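Local coordinates for NOL1/NOP2/sun family protein (Enterococcus faecium, PDB 3M4X) that probably methylates cytosines of ribosomal RNA, combining a Rossmann-type methyltransferase domain with a PUA-like RNA-binding domain, at residues Y86-E91 against E151-S156; K38-N43 against G73-K78; N252-I257 against L300-Q305. One frame throughout, in Å; residues are numbered along the deposited sequence.

Contact 1: Y86-E91 against E151-S156; sequences YEYSQE and ERWGVS
The backbone carbonyl of Glu87 is met almost head-on by Arg152, whose NH1 lies 2.9 Å from Glu87 O. The N-H points at the oxygen with an angle of 161°, and the oxygen sits at the edge of the guanidinium, close to its plane. Several partners hold that guanidinium: NH1 also bonds to His82 O, and NH2 bonds to Asn149 OD1 one turn back in helix 140-153. With its rotation fixed in this way, the guanidinium plane lies within 20° of that of the Tyr88 ring, and Arg152 NH2 comes to 3.4 Å from Tyr88 CD1. The arginine chain runs out extended from the helix and bends at chi3, which brings its end round to Glu87 O.

Trp153 carries the apolar half. Tyr88 turns an edge to the indole face in a T-shaped pair, with the ring centroids 5.7 Å apart and the planes at 82°. Closer still is the methylene of the same tyrosine, Tyr88 CB, at 3.5 Å from Trp153 CZ3, while the outer rim of the indole reaches the backbone between Glu87 and Tyr88. Trp153 NE1 makes a weak hydrogen bond to Thr121 O, in helix 118-127.

The helix stops here: Gly154 takes positive phi, and two bonds run back into the last turn, one of them from Gly154 N to Glu151 O, 3.0 Å away. This Schellman motif ends a helix of the Rossmann-like methyltransferase domain, and the last two residues before the glycine dock it onto an edge strand of the N-terminal RsmF domain.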
loop_
_atom_site.group_PDB
_atom_site.type_symbol
_atom_site.label_atom_id
_atom_site.label_comp_id
_atom_site.label_asym_id
_atom_site.label_seq_id
_atom_site.Cartn_x
_atom_site.Cartn_y
_atom_site.Cartn_z
ATOM N N TYR A 86 7.019 -2.057 10.959
ATOM C CA TYR A 86 7.741 -0.801 11.137
ATOM C C TYR A 86 8.551 -0.465 9.895
ATOM O O TYR A 86 9.143 0.603 9.793
ATOM C CB TYR A 86 8.641 -0.853 12.390
ATOM C CG TYR A 86 7.888 -0.501 13.665
ATOM C CD1 TYR A 86 6.799 -1.249 14.078
ATOM C CD2 TYR A 86 8.257 0.601 14.430
ATOM C CE1 TYR A 86 6.085 -0.909 15.252
ATOM C CE2 TYR A 86 7.574 0.943 15.588
ATOM C CZ TYR A 86 6.490 0.186 15.995
ATOM O OH TYR A 86 5.824 0.538 17.137
ATOM N N GLU A 87 8.584 -1.396 8.957
ATOM C CA GLU A 87 9.309 -1.188 7.714
ATOM C C GLU A 87 8.564 -1.833 6.583
ATOM O O GLU A 87 8.039 -2.937 6.725
ATOM C CB GLU A 87 10.711 -1.779 7.774
ATOM C CG GLU A 87 11.556 -1.170 8.854
ATOM C CD GLU A 87 12.943 -1.745 8.894
ATOM O OE1 GLU A 87 13.803 -1.093 9.503
ATOM O OE2 GLU A 87 13.173 -2.831 8.315
ATOM N N TYR A 88 8.512 -1.116 5.469
ATOM C CA TYR A 88 7.963 -1.643 4.231
ATOM C C TYR A 88 9.024 -1.442 3.162
ATOM O O TYR A 88 9.441 -0.310 2.903
ATOM C CB TYR A 88 6.682 -0.896 3.837
ATOM C CG TYR A 88 5.826 -1.678 2.881
ATOM C CD1 TYR A 88 4.773 -2.451 3.349
ATOM C CD2 TYR A 88 6.082 -1.669 1.507
ATOM C CE1 TYR A 88 3.994 -3.186 2.485
ATOM C CE2 TYR A 88 5.301 -2.405 0.634
ATOM C CZ TYR A 88 4.262 -3.164 1.133
ATOM O OH TYR A 88 3.474 -3.905 0.290
ATOM N N SER A 89 9.490 -2.527 2.561
ATOM C CA SER A 89 10.478 -2.385 1.494
ATOM C C SER A 89 9.788 -2.002 0.190
ATOM O O SER A 89 8.761 -2.566 -0.172
ATOM C CB SER A 89 11.348 -3.639 1.338
ATOM O OG SER A 89 10.565 -4.780 1.057
ATOM N N GLN A 90 10.357 -1.011 -0.484
ATOM C CA GLN A 90 9.779 -0.437 -1.693
ATOM C C GLN A 90 10.909 0.202 -2.487
ATOM O O GLN A 90 11.751 0.901 -1.915
ATOM C CB GLN A 90 8.744 0.624 -1.327
ATOM C CG GLN A 90 8.004 1.177 -2.519
ATOM C CD GLN A 90 7.018 2.256 -2.156
ATOM O OE1 GLN A 90 7.134 2.902 -1.111
ATOM N NE2 GLN A 90 6.037 2.467 -3.022
ATOM N N GLU A 91 10.958 -0.037 -3.793
ATOM C CA GLU A 91 12.069 0.501 -4.572
ATOM C C GLU A 91 11.927 2.016 -4.667
ATOM O O GLU A 91 10.820 2.532 -4.750
ATOM C CB GLU A 91 12.168 -0.168 -5.941
ATOM C CG GLU A 91 11.398 0.509 -7.044
ATOM C CD GLU A 91 12.249 1.471 -7.848
ATOM O OE1 GLU A 91 13.447 1.672 -7.526
ATOM O OE2 GLU A 91 11.703 2.024 -8.815
ATOM N N GLU A 151 -2.691 -5.343 6.994
ATOM C CA GLU A 151 -2.765 -5.728 8.390
ATOM C C GLU A 151 -1.434 -5.538 9.129
ATOM O O GLU A 151 -1.402 -5.033 10.249
ATOM C CB GLU A 151 -3.222 -7.181 8.479
ATOM C CG GLU A 151 -3.299 -7.719 9.880
ATOM C CD GLU A 151 -3.539 -9.202 9.886
ATOM O OE1 GLU A 151 -2.576 -9.955 9.658
ATOM O OE2 GLU A 151 -4.690 -9.619 10.109
ATOM N N ARG A 152 -0.332 -5.925 8.500
ATOM C CA ARG A 152 0.973 -5.820 9.153
ATOM C C ARG A 152 1.306 -4.363 9.449
ATOM O O ARG A 152 1.854 -4.028 10.517
ATOM C CB ARG A 152 2.066 -6.484 8.310
ATOM C CG ARG A 152 3.487 -6.400 8.900
ATOM C CD ARG A 152 4.501 -7.229 8.068
ATOM N NE ARG A 152 4.574 -6.734 6.698
ATOM C CZ ARG A 152 5.434 -5.803 6.277
ATOM N NH1 ARG A 152 6.322 -5.268 7.117
ATOM N NH2 ARG A 152 5.403 -5.406 5.010
ATOM N N TRP A 153 0.925 -3.517 8.500
ATOM C CA TRP A 153 1.223 -2.096 8.487
ATOM C C TRP A 153 0.355 -1.392 9.502
ATOM O O TRP A 153 0.595 -0.233 9.831
ATOM C CB TRP A 153 0.956 -1.533 7.074
ATOM C CG TRP A 153 1.600 -0.202 6.767
ATOM C CD1 TRP A 153 0.964 0.952 6.402
ATOM C CD2 TRP A 153 3.009 0.099 6.770
ATOM N NE1 TRP A 153 1.885 1.956 6.194
ATOM C CE2 TRP A 153 3.146 1.458 6.414
ATOM C CE3 TRP A 153 4.163 -0.645 7.051
ATOM C CZ2 TRP A 153 4.389 2.088 6.327
ATOM C CZ3 TRP A 153 5.407 -0.009 6.975
ATOM C CH2 TRP A 153 5.505 1.339 6.613
ATOM N N GLY A 154 -0.664 -2.095 9.996
ATOM C CA GLY A 154 -1.524 -1.543 11.031
ATOM C C GLY A 154 -2.630 -0.623 10.539
ATOM O O GLY A 154 -3.095 0.249 11.270
ATOM N N VAL A 155 -3.076 -0.828 9.307
ATOM C CA VAL A 155 -4.107 0.034 8.718
ATOM C C VAL A 155 -5.472 -0.399 9.202
ATOM O O VAL A 155 -5.845 -1.560 9.061
ATOM C CB VAL A 155 -4.079 -0.052 7.189
ATOM C CG1 VAL A 155 -5.153 0.869 6.556
ATOM C CG2 VAL A 155 -2.683 0.273 6.682
ATOM N N SER A 156 -6.224 0.537 9.759
ATOM C CA SER A 156 -7.518 0.212 10.343
ATOM C C SER A 156 -8.710 0.673 9.508
ATOM O O SER A 156 -9.828 0.292 9.799
ATOM C CB SER A 156 -7.618 0.790 11.755
ATOM O OG SER A 156 -7.356 2.181 11.740
#

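Contact 2: K38-N43 against G73-K78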
loop_
_atom_site.group_PDB
_atom_site.type_symbol
_atom_site.label_atom_id
_atom_site.label_comp_id
_atom_site.label_asym_id
_atom_site.label_seq_id
_atom_site.Cartn_x
_atom_site.Cartn_y
_atom_site.Cartn_z
ATOM N N LYS A 38 17.640 0.049 -3.838
ATOM C CA LYS A 38 16.800 -0.612 -2.852
ATOM C C LYS A 38 16.432 0.356 -1.731
ATOM O O LYS A 38 17.253 1.186 -1.318
ATOM C CB LYS A 38 17.510 -1.854 -2.316
ATOM C CG LYS A 38 17.905 -2.833 -3.422
ATOM C CD LYS A 38 18.927 -3.887 -2.963
ATOM C CE LYS A 38 20.368 -3.383 -3.076
ATOM N NZ LYS A 38 21.389 -4.358 -2.555
ATOM N N GLY A 39 15.192 0.260 -1.251
ATOM C CA GLY A 39 14.701 1.176 -0.236
ATOM C C GLY A 39 13.578 0.601 0.598
ATOM O O GLY A 39 13.051 -0.469 0.309
ATOM N N PHE A 40 13.210 1.328 1.642
ATOM C CA PHE A 40 12.084 0.955 2.478
ATOM C C PHE A 40 11.604 2.199 3.180
ATOM O O PHE A 40 12.269 3.221 3.136
ATOM C CB PHE A 40 12.477 -0.120 3.504
ATOM C CG PHE A 40 13.494 0.337 4.518
ATOM C CD1 PHE A 40 13.097 0.763 5.772
ATOM C CD2 PHE A 40 14.854 0.316 4.220
ATOM C CE1 PHE A 40 14.036 1.167 6.718
ATOM C CE2 PHE A 40 15.805 0.725 5.156
ATOM C CZ PHE A 40 15.394 1.150 6.403
ATOM N N ARG A 41 10.440 2.106 3.812
ATOM C CA ARG A 41 9.861 3.215 4.563
ATOM C C ARG A 41 9.544 2.826 6.002
ATOM O O ARG A 41 9.194 1.680 6.294
ATOM C CB ARG A 41 8.566 3.703 3.903
ATOM C CG ARG A 41 8.751 4.560 2.665
ATOM C CD ARG A 41 7.393 4.962 2.092
ATOM N NE ARG A 41 6.792 3.829 1.416
ATOM C CZ ARG A 41 5.759 3.128 1.867
ATOM N NH1 ARG A 41 5.150 3.447 2.993
ATOM N NH2 ARG A 41 5.323 2.102 1.162
ATOM N N TRP A 42 9.675 3.799 6.896
ATOM C CA TRP A 42 9.165 3.657 8.239
ATOM C C TRP A 42 7.684 4.047 8.267
ATOM O O TRP A 42 7.136 4.566 7.282
ATOM C CB TRP A 42 10.007 4.459 9.257
ATOM C CG TRP A 42 10.051 5.941 9.031
ATOM C CD1 TRP A 42 10.918 6.625 8.216
ATOM C CD2 TRP A 42 9.210 6.926 9.636
ATOM N NE1 TRP A 42 10.664 7.974 8.286
ATOM C CE2 TRP A 42 9.615 8.184 9.142
ATOM C CE3 TRP A 42 8.156 6.867 10.560
ATOM C CZ2 TRP A 42 9.006 9.372 9.534
ATOM C CZ3 TRP A 42 7.551 8.046 10.947
ATOM C CH2 TRP A 42 7.977 9.284 10.438
ATOM N N ASN A 43 7.044 3.789 9.403
ATOM C CA ASN A 43 5.599 3.810 9.502
ATOM C C ASN A 43 5.103 4.774 10.585
ATOM O O ASN A 43 5.204 4.479 11.776
ATOM C CB ASN A 43 5.093 2.384 9.763
ATOM C CG ASN A 43 3.590 2.277 9.651
ATOM O OD1 ASN A 43 2.911 3.283 9.539
ATOM N ND2 ASN A 43 3.067 1.060 9.692
ATOM N N GLY A 73 18.106 1.304 1.411
ATOM C CA GLY A 73 18.596 0.091 2.026
ATOM C C GLY A 73 17.640 -1.072 1.900
ATOM O O GLY A 73 16.663 -1.007 1.170
ATOM N N THR A 74 17.940 -2.140 2.626
ATOM C CA THR A 74 17.187 -3.375 2.551
ATOM C C THR A 74 16.596 -3.713 3.920
ATOM O O THR A 74 17.060 -3.213 4.947
ATOM C CB THR A 74 18.095 -4.533 2.105
ATOM O OG1 THR A 74 19.146 -4.714 3.068
ATOM C CG2 THR A 74 18.714 -4.224 0.762
ATOM N N VAL A 75 15.578 -4.568 3.921
ATOM C CA VAL A 75 14.890 -4.962 5.143
ATOM C C VAL A 75 15.172 -6.412 5.526
ATOM O O VAL A 75 15.119 -7.303 4.679
ATOM C CB VAL A 75 13.371 -4.815 4.984
ATOM C CG1 VAL A 75 12.642 -5.558 6.093
ATOM C CG2 VAL A 75 12.975 -3.348 4.950
ATOM N N ASN A 76 15.471 -6.642 6.804
ATOM C CA ASN A 76 15.526 -7.997 7.352
ATOM C C ASN A 76 14.104 -8.543 7.510
ATOM O O ASN A 76 13.397 -8.215 8.470
ATOM C CB ASN A 76 16.267 -8.009 8.686
ATOM C CG ASN A 76 16.487 -9.415 9.232
ATOM O OD1 ASN A 76 15.877 -10.389 8.786
ATOM N ND2 ASN A 76 17.364 -9.515 10.211
ATOM N N GLY A 77 13.696 -9.365 6.549
ATOM C CA GLY A 77 12.344 -9.877 6.469
ATOM C C GLY A 77 11.989 -10.786 7.632
ATOM O O GLY A 77 10.817 -11.080 7.848
ATOM N N LYS A 78 13.000 -11.240 8.369
ATOM C CA LYS A 78 12.787 -12.166 9.473
ATOM C C LYS A 78 13.031 -11.509 10.819
ATOM O O LYS A 78 13.019 -12.187 11.837
ATOM C CB LYS A 78 13.703 -13.390 9.355
ATOM C CG LYS A 78 13.647 -14.108 8.015
ATOM C CD LYS A 78 12.732 -15.320 8.078
ATOM C CE LYS A 78 13.336 -16.511 7.338
ATOM N NZ LYS A 78 13.613 -16.215 5.899
#
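Phe40 and Val75 make the close apolar packing between these segments. The methyl Val75 CG2 rests 3.6 Å from Phe40 CB and nearly as close to the first ring carbon, so the valine leans obliquely on the root of the aromatic side chain and not on the middle of its ring. Phe40 CG stands between the backbone N and the carbonyl carbon (chi1 65°), a torsion that swings the ring over to residues 73-75. There its edge meets the backbone of Gly73, with Phe40 CD2 at 3.8 Å from Gly73 O. Stacking with His57 adds an aromatic partner to the phenyl ring, and the same histidine bonds through NE2 to Thr74 O, so that one residue both stacks on the ring and holds the loop backbone.

Strand 39-41 is the central strand of a three-stranded antiparallel sheet in the N-terminal domain, flanked by strands 70-72 and 88-89, and residues 73-78 begin just where strand 70-72 ends. One backbone bond marks the parting of the two chains: Gly73 N donates to Lys38 O at 2.9 Å. At phi 148°, Gly73 adopts a backbone shape suited to a residue without a side chain.

Beyond this point the contact opens to solvent. Lys38 and Thr74, both exposed, run side by side in the same direction and touch through carbon alone, Lys38 CD approaching Thr74 CG2 at 3.7 Å. Farther along, the loop leaves the strand and makes an Asx turn, in which Asn76 OD1 accepts from Lys78 N at 3.0 Å.

Contact 3: N252-I257 against L300-Q305; sequences NYPVTI and LTFHGQ
Backbone bonds join Pro254, Thr256, Thr301 and His303 in an antiparallel ladder, the short strand axes inclined at 161°. Thr256 and Thr301 form the hydrogen-bonded pair, with Thr256 N 2.9 Å from Thr301 O and Thr301 N 3.0 Å from Thr256 O. Two residues along, past the non-hydrogen-bonded pair Val255-Phe302, His303 N reaches Pro254 O at 2.8 Å, where Pro254 is the centre of an inverse gamma turn leading from helix 243-252 into the strand.

The polar side-chain bond joins Thr256 OG1 to His303 NE2, 2.9 Å apart, the hydroxyl lying at the edge of the imidazole and in its plane. Thr256 holds OG1 between its backbone N and carbonyl carbon (chi1 48°), pointing it across to the histidine. Glu258 OE1 bonds both Thr256 OG1 and Thr301 OG1, and Gln229 NE2 also reaches the latter.

Apolar contacts occupy the other face of the sheet. Val255 CG2 packs 3.9 Å from Leu300 CD2, and Val255 CG1 meets the edge of the Phe302 ring, 4.1 Å from CD1. Ile257 approaches the same leucine methyl, and helices 205-222 and 243-252 cover this side.

The chemistry is therefore two-sided: apolar side chains pack the sheet against these helices, whereas a chain from imidazole to hydroxyl to carboxylate, probably sensitive to histidine protonation, borders the other face.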
loop_
_atom_site.group_PDB
_atom_site.type_symbol
_atom_site.label_atom_id
_atom_site.label_comp_id
_atom_site.label_asym_id
_atom_site.label_seq_id
_atom_site.Cartn_x
_atom_site.Cartn_y
_atom_site.Cartn_z
ATOM N N ASN A 252 -10.190 13.221 -24.057
ATOM C CA ASN A 252 -11.461 12.525 -23.987
ATOM C C ASN A 252 -12.237 12.743 -22.691
ATOM O O ASN A 252 -13.364 12.259 -22.546
ATOM C CB ASN A 252 -11.269 11.040 -24.283
ATOM C CG ASN A 252 -10.809 10.793 -25.710
ATOM O OD1 ASN A 252 -9.624 10.559 -25.956
ATOM N ND2 ASN A 252 -11.741 10.872 -26.663
ATOM N N TYR A 253 -11.640 13.485 -21.763
ATOM C CA TYR A 253 -12.278 13.738 -20.477
ATOM C C TYR A 253 -12.042 15.147 -19.964
ATOM O O TYR A 253 -11.004 15.762 -20.244
ATOM C CB TYR A 253 -11.773 12.748 -19.442
ATOM C CG TYR A 253 -12.061 11.318 -19.780
ATOM C CD1 TYR A 253 -11.152 10.564 -20.500
ATOM C CD2 TYR A 253 -13.241 10.716 -19.375
ATOM C CE1 TYR A 253 -11.411 9.244 -20.803
ATOM C CE2 TYR A 253 -13.515 9.393 -19.677
ATOM C CZ TYR A 253 -12.593 8.659 -20.387
ATOM O OH TYR A 253 -12.848 7.339 -20.683
ATOM N N PRO A 254 -13.007 15.671 -19.197
ATOM C CA PRO A 254 -12.814 16.995 -18.592
ATOM C C PRO A 254 -11.795 16.931 -17.447
ATOM O O PRO A 254 -12.156 17.119 -16.284
ATOM C CB PRO A 254 -14.213 17.347 -18.054
ATOM C CG PRO A 254 -14.912 16.027 -17.877
ATOM C CD PRO A 254 -14.347 15.108 -18.933
ATOM N N VAL A 255 -10.536 16.676 -17.778
ATOM C CA VAL A 255 -9.473 16.599 -16.774
ATOM C C VAL A 255 -8.351 17.610 -17.042
ATOM O O VAL A 255 -8.035 17.912 -18.187
ATOM C CB VAL A 255 -8.842 15.194 -16.721
ATOM C CG1 VAL A 255 -9.870 14.159 -16.293
ATOM C CG2 VAL A 255 -8.216 14.836 -18.097
ATOM N N THR A 256 -7.743 18.118 -15.975
ATOM C CA THR A 256 -6.637 19.048 -16.099
ATOM C C THR A 256 -5.373 18.408 -15.542
ATOM O O THR A 256 -5.415 17.716 -14.527
ATOM C CB THR A 256 -6.914 20.366 -15.364
ATOM O OG1 THR A 256 -7.386 20.079 -14.047
ATOM C CG2 THR A 256 -7.975 21.183 -16.094
ATOM N N ILE A 257 -4.253 18.619 -16.228
ATOM C CA ILE A 257 -2.961 18.171 -15.727
ATOM C C ILE A 257 -2.526 19.090 -14.591
ATOM O O ILE A 257 -2.591 20.310 -14.701
ATOM C CB ILE A 257 -1.852 18.185 -16.815
ATOM C CG1 ILE A 257 -2.288 17.434 -18.076
ATOM C CG2 ILE A 257 -0.552 17.605 -16.245
ATOM C CD1 ILE A 257 -1.185 17.335 -19.164
ATOM N N LEU A 300 -3.884 14.397 -12.127
ATOM C CA LEU A 300 -4.924 15.140 -12.836
ATOM C C LEU A 300 -6.114 15.413 -11.942
ATOM O O LEU A 300 -6.371 14.666 -11.003
ATOM C CB LEU A 300 -5.397 14.356 -14.070
ATOM C CG LEU A 300 -4.266 14.051 -15.057
ATOM C CD1 LEU A 300 -3.813 12.591 -14.927
ATOM C CD2 LEU A 300 -4.702 14.375 -16.489
ATOM N N THR A 301 -6.841 16.483 -12.251
ATOM C CA THR A 301 -8.096 16.772 -11.599
ATOM C C THR A 301 -9.254 16.516 -12.562
ATOM O O THR A 301 -9.223 16.934 -13.722
ATOM C CB THR A 301 -8.156 18.229 -11.136
ATOM O OG1 THR A 301 -7.143 18.476 -10.158
ATOM C CG2 THR A 301 -9.502 18.528 -10.523
ATOM N N PHE A 302 -10.274 15.819 -12.081
ATOM C CA PHE A 302 -11.475 15.562 -12.869
ATOM C C PHE A 302 -12.541 16.621 -12.569
ATOM O O PHE A 302 -12.831 16.893 -11.407
ATOM C CB PHE A 302 -11.998 14.162 -12.534
ATOM C CG PHE A 302 -13.333 13.840 -13.122
ATOM C CD1 PHE A 302 -13.470 13.612 -14.483
ATOM C CD2 PHE A 302 -14.457 13.750 -12.307
ATOM C CE1 PHE A 302 -14.701 13.289 -15.028
ATOM C CE2 PHE A 302 -15.685 13.448 -12.845
ATOM C CZ PHE A 302 -15.808 13.213 -14.210
ATOM N N HIS A 303 -13.123 17.215 -13.613
ATOM C CA HIS A 303 -14.090 18.298 -13.426
ATOM C C HIS A 303 -15.508 17.949 -13.852
ATOM O O HIS A 303 -16.412 18.792 -13.811
ATOM C CB HIS A 303 -13.610 19.563 -14.138
ATOM C CG HIS A 303 -12.274 20.034 -13.655
ATOM N ND1 HIS A 303 -12.132 20.886 -12.581
ATOM C CD2 HIS A 303 -11.020 19.734 -14.067
ATOM C CE1 HIS A 303 -10.847 21.109 -12.365
ATOM N NE2 HIS A 303 -10.152 20.420 -13.253
ATOM N N GLY A 304 -15.709 16.705 -14.258
ATOM C CA GLY A 304 -17.034 16.266 -14.647
ATOM C C GLY A 304 -17.868 15.940 -13.424
ATOM O O GLY A 304 -17.474 16.227 -12.284
ATOM N N GLN A 305 -19.019 15.326 -13.654
ATOM C CA GLN A 305 -19.915 14.958 -12.566
ATOM C C GLN A 305 -20.460 13.576 -12.877
ATOM O O GLN A 305 -21.388 13.442 -13.676
ATOM C CB GLN A 305 -21.064 15.968 -12.486
ATOM C CG GLN A 305 -21.379 16.491 -11.114
ATOM C CD GLN A 305 -22.158 15.499 -10.288
ATOM O OE1 GLN A 305 -21.621 14.479 -9.851
ATOM N NE2 GLN A 305 -23.441 15.792 -10.067
#

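How the contacts relate
Contacts 1 and 2 are neighbours, their centres 10 Å apart, and both use the small N-terminal sheet in which strands 39-41 and 88-89 lie side by side. They touch directly, through a probable hydrogen bond between Gln90 OE1 and Arg41 NE and another between Tyr88 O and Arg41 N. Along the chain contact 2 closes first, then contact 1, then contact 3. Contact 3 pairs strands 255-258 and 295-302 of the large mixed sheet of the methyltransferase domain, its centre about 32 Å from that of contact 1 and 37 Å from that of contact 2. Contact 2 lies within the N-terminal domain, contact 1 joins that domain to helix 140-153, and contact 3 lies across the chain's centre from contact 2.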